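Local coordinates for protein peptidase M3B, oligoendopeptidase F (Enterococcus faecium, PDB 2QR4) that probably acts as a zinc-dependent metallo-oligopeptidase of the M3 family, hydrolysing internal bonds of short peptides, at residues 463-468 with 488-493; 396-401 with 509-514. All coordinates share one frame; numbering follows the deposited sequence.

Interaction 1 (463-468 with 488-493); sequences YLSDSY and FEWSRI
Two polar contacts join Ser465 and Tyr468 of helix 461-476 to Trp490 and Glu489 of the following loop. The indole of Trp490 gives its N-H to the serine hydroxyl: NE1 lies 3.1 Å from Ser465 OG, at an N-H...O angle of 160°. OG sits at the edge of the indole, close to its plane. The same hydroxyl also bonds to Ser461 O one turn earlier, so it links the helix backbone to the tryptophan. In the second bond, Tyr468 OH donates to Glu489 OE2 at 2.7 Å. It meets the carboxylate from above its plane. The other oxygen, OE1, forms salt bridges with Arg438 and, at 3.2 Å, with Arg492 NH2. Charged partners on one oxygen and a phenol on the other should favour an ionised glutamate.

The rest is aromatic and apolar packing. Leu464 CB sits over one face of the indole, 4.1 Å from the centroid of the five-membered ring, a CH-pi contact. Ser491 CB lies over the opposite face. Trp490 turns an edge toward the face of Tyr468 in an offset edge-to-face pair, with centroids 5.9 Å apart and planes at 61°. With CG anti to the backbone N (chi1 -168°), the Tyr468 ring extends across to the loop. Its CD1 meets Trp490 CB at 3.9 Å, while its hydroxyl reaches the glutamate. Phe488 also meets the serine hydroxyl, its CD1 3.5 Å from Ser465 OG.

Phe445 of helix 418-454 packs against both Tyr468 and Trp490, and Ala212 and Leu215 of helix 208-228 also touch the indole. A short 3-10 segment thus packs through Trp490 on helix 461-476, with helices 418-454 and 208-228 around it, in the largely helical M3 peptidase fold.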
loop_
_atom_site.group_PDB
_atom_site.type_symbol
_atom_site.label_atom_id
_atom_site.label_comp_id
_atom_site.label_asym_id
_atom_site.label_seq_id
_atom_site.Cartn_x
_atom_site.Cartn_y
_atom_site.Cartn_z
ATOM N N TYR A 463 7.867 -14.781 -9.718
ATOM C CA TYR A 463 9.220 -14.398 -10.049
ATOM C C TYR A 463 10.068 -14.195 -8.794
ATOM O O TYR A 463 11.240 -14.575 -8.750
ATOM C CB TYR A 463 9.213 -13.114 -10.862
ATOM C CG TYR A 463 10.579 -12.712 -11.327
ATOM C CD1 TYR A 463 11.325 -13.555 -12.142
ATOM C CD2 TYR A 463 11.136 -11.502 -10.946
ATOM C CE1 TYR A 463 12.589 -13.191 -12.584
ATOM C CE2 TYR A 463 12.398 -11.126 -11.384
ATOM C CZ TYR A 463 13.117 -11.971 -12.208
ATOM O OH TYR A 463 14.372 -11.614 -12.649
ATOM N N LEU A 464 9.479 -13.584 -7.780
ATOM C CA LEU A 464 10.209 -13.323 -6.525
ATOM C C LEU A 464 10.605 -14.654 -5.879
ATOM O O LEU A 464 11.736 -14.838 -5.429
ATOM C CB LEU A 464 9.344 -12.503 -5.566
ATOM C CG LEU A 464 9.588 -11.027 -5.208
ATOM C CD1 LEU A 464 10.649 -10.322 -6.014
ATOM C CD2 LEU A 464 8.306 -10.270 -5.236
ATOM N N SER A 465 9.667 -15.592 -5.877
ATOM C CA SER A 465 9.854 -16.870 -5.212
ATOM C C SER A 465 10.846 -17.765 -5.924
ATOM O O SER A 465 11.758 -18.290 -5.286
ATOM C CB SER A 465 8.513 -17.556 -5.009
ATOM O OG SER A 465 7.622 -16.653 -4.359
ATOM N N ASP A 466 10.700 -17.918 -7.239
ATOM C CA ASP A 466 11.696 -18.655 -8.027
ATOM C C ASP A 466 13.093 -18.039 -7.859
ATOM O O ASP A 466 14.089 -18.754 -7.766
ATOM C CB ASP A 466 11.320 -18.694 -9.523
ATOM C CG ASP A 466 10.004 -19.448 -9.792
ATOM O OD1 ASP A 466 9.473 -19.355 -10.932
ATOM O OD2 ASP A 466 9.489 -20.130 -8.872
ATOM N N SER A 467 13.164 -16.708 -7.832
ATOM C CA SER A 467 14.428 -16.017 -7.684
ATOM C C SER A 467 15.004 -16.288 -6.303
ATOM O O SER A 467 16.175 -16.645 -6.163
ATOM C CB SER A 467 14.233 -14.524 -7.901
ATOM O OG SER A 467 13.981 -14.271 -9.262
ATOM N N TYR A 468 14.167 -16.143 -5.283
ATOM C CA TYR A 468 14.612 -16.384 -3.914
ATOM C C TYR A 468 15.010 -17.839 -3.697
ATOM O O TYR A 468 16.058 -18.126 -3.113
ATOM C CB TYR A 468 13.550 -15.971 -2.897
ATOM C CG TYR A 468 14.082 -15.944 -1.495
ATOM C CD1 TYR A 468 14.673 -14.802 -0.980
ATOM C CD2 TYR A 468 14.012 -17.060 -0.691
ATOM C CE1 TYR A 468 15.173 -14.776 0.299
ATOM C CE2 TYR A 468 14.500 -17.044 0.600
ATOM C CZ TYR A 468 15.088 -15.907 1.085
ATOM O OH TYR A 468 15.580 -15.905 2.369
ATOM N N PHE A 488 9.258 -18.861 -0.310
ATOM C CA PHE A 488 8.361 -17.775 0.097
ATOM C C PHE A 488 8.896 -16.976 1.277
ATOM O O PHE A 488 8.290 -15.984 1.693
ATOM C CB PHE A 488 6.963 -18.326 0.394
ATOM C CG PHE A 488 6.444 -19.250 -0.682
ATOM C CD1 PHE A 488 6.158 -18.762 -1.960
ATOM C CD2 PHE A 488 6.266 -20.600 -0.429
ATOM C CE1 PHE A 488 5.680 -19.602 -2.960
ATOM C CE2 PHE A 488 5.785 -21.462 -1.435
ATOM C CZ PHE A 488 5.493 -20.959 -2.694
ATOM N N GLU A 489 10.049 -17.381 1.800
ATOM C CA GLU A 489 10.647 -16.644 2.920
ATOM C C GLU A 489 10.803 -15.121 2.683
ATOM O O GLU A 489 10.653 -14.355 3.616
ATOM C CB GLU A 489 11.981 -17.270 3.365
ATOM C CG GLU A 489 12.621 -16.551 4.559
ATOM C CD GLU A 489 13.864 -17.247 5.077
ATOM O OE1 GLU A 489 14.013 -17.357 6.316
ATOM O OE2 GLU A 489 14.689 -17.693 4.247
ATOM N N TRP A 490 11.078 -14.679 1.453
ATOM C CA TRP A 490 11.246 -13.230 1.195
ATOM C C TRP A 490 10.093 -12.419 1.767
ATOM O O TRP A 490 10.265 -11.244 2.106
ATOM C CB TRP A 490 11.377 -12.921 -0.303
ATOM C CG TRP A 490 10.210 -13.412 -1.074
ATOM C CD1 TRP A 490 10.086 -14.624 -1.706
ATOM C CD2 TRP A 490 8.970 -12.725 -1.269
ATOM N NE1 TRP A 490 8.836 -14.730 -2.281
ATOM C CE2 TRP A 490 8.133 -13.577 -2.026
ATOM C CE3 TRP A 490 8.481 -11.476 -0.868
ATOM C CZ2 TRP A 490 6.834 -13.216 -2.396
ATOM C CZ3 TRP A 490 7.187 -11.115 -1.238
ATOM C CH2 TRP A 490 6.382 -11.986 -1.990
ATOM N N SER A 491 8.928 -13.054 1.893
ATOM C CA SER A 491 7.710 -12.342 2.221
ATOM C C SER A 491 7.507 -12.111 3.716
ATOM O O SER A 491 6.602 -11.379 4.109
ATOM C CB SER A 491 6.488 -13.063 1.625
ATOM O OG SER A 491 6.206 -14.275 2.308
ATOM N N ARG A 492 8.333 -12.724 4.551
ATOM C CA ARG A 492 8.145 -12.577 5.991
ATOM C C ARG A 492 9.242 -11.747 6.657
ATOM O O ARG A 492 9.221 -11.538 7.872
ATOM C CB ARG A 492 7.997 -13.939 6.670
ATOM C CG ARG A 492 9.206 -14.835 6.534
ATOM C CD ARG A 492 8.932 -16.250 7.081
ATOM N NE ARG A 492 9.223 -16.351 8.502
ATOM C CZ ARG A 492 10.425 -16.617 9.006
ATOM N NH1 ARG A 492 10.587 -16.672 10.322
ATOM N NH2 ARG A 492 11.468 -16.822 8.202
ATOM N N ILE A 493 10.165 -11.233 5.849
ATOM C CA ILE A 493 11.325 -10.480 6.349
ATOM C C ILE A 493 11.057 -8.971 6.410
ATOM O O ILE A 493 11.050 -8.306 5.390
ATOM C CB ILE A 493 12.535 -10.751 5.450
ATOM C CG1 ILE A 493 12.909 -12.238 5.539
ATOM C CG2 ILE A 493 13.706 -9.861 5.832
ATOM C CD1 ILE A 493 13.966 -12.635 4.560
#

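Interaction 2 (396-401 with 509-514); sequences AEIAST and FSAASA
This is a buried helix-helix packing contact between helix 394-414 and helix 503-520, in the interior of the M3 peptidase fold. The axes of the two short segments approach to 8.6 Å and cross at -49°. The small Ala512 lets the backbones come close, its CA 5.1 Å from Ile398 CA.

Thr401 and Ala512 form the centre. Thr401 CB lies 3.6 Å from Ala512 CB, and its methyl CG2 is almost as near. The same methyl reaches Phe509 CD1 at 4.1 Å, with the two side chains crossing at about a right angle. The torsion of Thr401 explains this division of labour. CG2 is anti to the backbone N (chi1 -48° for OG1), which presents the methyl to the other helix. OG1 turns back to Glu397 O at 2.9 Å and approaches from above the carbonyl plane. That carbonyl also accepts the N-H of Thr401, so one oxygen takes two bonds from one residue.

Ile398 covers the other part of the interface. Its CD1 touches Ala511 CB at 4.2 Å, and its carbonyl O lies 4.0 Å from Ala512 CB. Beyond the pair, Tyr533 of helix 526-536 also packs on Ile398, and Phe432 meets the Phe509 ring edge to face.

Glu397 itself touches His369 of helix 361-379, and Ser400 OG bonds to His369 O. His369 and His373 are the two histidines of an HEXXH sequence. Glu397 probably corresponds to the downstream glutamate that binds zinc in relatives. The contact rests mainly on carbon packing. Ile398 O bonds to Thr402 OG1 in its own helix, and the Thr401 hydroxyl is used there too, so the association depends chiefly on shape and close packing.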
loop_
_atom_site.group_PDB
_atom_site.type_symbol
_atom_site.label_atom_id
_atom_site.label_comp_id
_atom_site.label_asym_id
_atom_site.label_seq_id
_atom_site.Cartn_x
_atom_site.Cartn_y
_atom_site.Cartn_z
ATOM N N ALA A 396 27.833 1.244 17.009
ATOM C CA ALA A 396 27.795 0.815 18.404
ATOM C C ALA A 396 27.809 -0.708 18.519
ATOM O O ALA A 396 28.277 -1.260 19.520
ATOM C CB ALA A 396 26.575 1.394 19.111
ATOM N N GLU A 397 27.296 -1.375 17.487
ATOM C CA GLU A 397 27.261 -2.831 17.438
ATOM C C GLU A 397 28.663 -3.415 17.314
ATOM O O GLU A 397 28.928 -4.529 17.761
ATOM C CB GLU A 397 26.413 -3.292 16.253
ATOM C CG GLU A 397 25.827 -4.679 16.419
ATOM C CD GLU A 397 24.887 -4.771 17.607
ATOM O OE1 GLU A 397 24.518 -3.715 18.164
ATOM O OE2 GLU A 397 24.515 -5.899 17.985
ATOM N N ILE A 398 29.556 -2.653 16.698
ATOM C CA ILE A 398 30.942 -3.060 16.532
ATOM C C ILE A 398 31.643 -3.205 17.873
ATOM O O ILE A 398 32.410 -4.146 18.071
ATOM C CB ILE A 398 31.720 -2.059 15.659
ATOM C CG1 ILE A 398 31.401 -2.288 14.187
ATOM C CG2 ILE A 398 33.212 -2.200 15.881
ATOM C CD1 ILE A 398 31.741 -1.107 13.313
ATOM N N ALA A 399 31.376 -2.283 18.793
ATOM C CA ALA A 399 32.050 -2.288 20.094
ATOM C C ALA A 399 31.630 -3.496 20.916
ATOM O O ALA A 399 32.342 -3.926 21.818
ATOM C CB ALA A 399 31.766 -1.009 20.856
ATOM N N SER A 400 30.467 -4.035 20.578
ATOM C CA SER A 400 29.912 -5.194 21.242
ATOM C C SER A 400 30.475 -6.475 20.651
ATOM O O SER A 400 30.969 -7.341 21.374
ATOM C CB SER A 400 28.387 -5.186 21.098
ATOM O OG SER A 400 27.813 -4.242 21.987
ATOM N N THR A 401 30.387 -6.588 19.331
ATOM C CA THR A 401 30.869 -7.762 18.613
ATOM C C THR A 401 32.377 -7.922 18.796
ATOM O O THR A 401 32.868 -9.036 18.922
ATOM C CB THR A 401 30.517 -7.659 17.125
ATOM O OG1 THR A 401 29.142 -7.287 17.002
ATOM C CG2 THR A 401 30.746 -8.983 16.385
ATOM N N PHE A 509 29.974 -6.782 11.235
ATOM C CA PHE A 509 30.523 -8.001 11.816
ATOM C C PHE A 509 31.955 -8.227 11.341
ATOM O O PHE A 509 32.847 -8.537 12.135
ATOM C CB PHE A 509 29.658 -9.195 11.415
ATOM C CG PHE A 509 30.161 -10.516 11.931
ATOM C CD1 PHE A 509 29.584 -11.106 13.046
ATOM C CD2 PHE A 509 31.203 -11.175 11.292
ATOM C CE1 PHE A 509 30.037 -12.331 13.523
ATOM C CE2 PHE A 509 31.664 -12.397 11.763
ATOM C CZ PHE A 509 31.077 -12.979 12.874
ATOM N N SER A 510 32.165 -8.068 10.039
ATOM C CA SER A 510 33.492 -8.188 9.458
ATOM C C SER A 510 34.434 -7.139 10.030
ATOM O O SER A 510 35.580 -7.447 10.358
ATOM C CB SER A 510 33.422 -8.090 7.933
ATOM O OG SER A 510 32.764 -9.232 7.413
ATOM N N ALA A 511 33.947 -5.909 10.177
ATOM C CA ALA A 511 34.771 -4.857 10.763
ATOM C C ALA A 511 35.136 -5.243 12.185
ATOM O O ALA A 511 36.309 -5.179 12.579
ATOM C CB ALA A 511 34.073 -3.509 10.730
ATOM N N ALA A 512 34.146 -5.676 12.957
ATOM C CA ALA A 512 34.448 -6.076 14.313
ATOM C C ALA A 512 35.561 -7.135 14.287
ATOM O O ALA A 512 36.533 -7.049 15.044
ATOM C CB ALA A 512 33.217 -6.583 15.014
ATOM N N SER A 513 35.435 -8.113 13.394
ATOM C CA SER A 513 36.448 -9.166 13.279
ATOM C C SER A 513 37.854 -8.638 12.986
ATOM O O SER A 513 38.823 -9.098 13.582
ATOM C CB SER A 513 36.052 -10.211 12.238
ATOM O OG SER A 513 37.089 -11.167 12.094
ATOM N N ALA A 514 37.954 -7.671 12.077
ATOM C CA ALA A 514 39.234 -7.026 11.746
ATOM C C ALA A 514 39.811 -6.233 12.916
ATOM O O ALA A 514 41.032 -6.162 13.099
ATOM C CB ALA A 514 39.068 -6.105 10.540
#

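In the fold
Interactions 1 and 2 do not touch. Their centres are 29 Å apart, their nearest atoms about 17 Å, and they lie on opposite sides of the chain's centre. Chain order still links them: the two segments of interaction 1 both fall between 396-401 and 509-514, and helix 461-476 is followed by helix 503-520. Helix 418-454 packs at both places, through Phe445 and Phe442 at interaction 1 and Phe432 at interaction 2. Interaction 2 adjoins the probable zinc site, since helix 394-414 lies against His369 and His373. Interaction 1 instead ties the 488-493 loop to helix 461-476, well away from interaction 2.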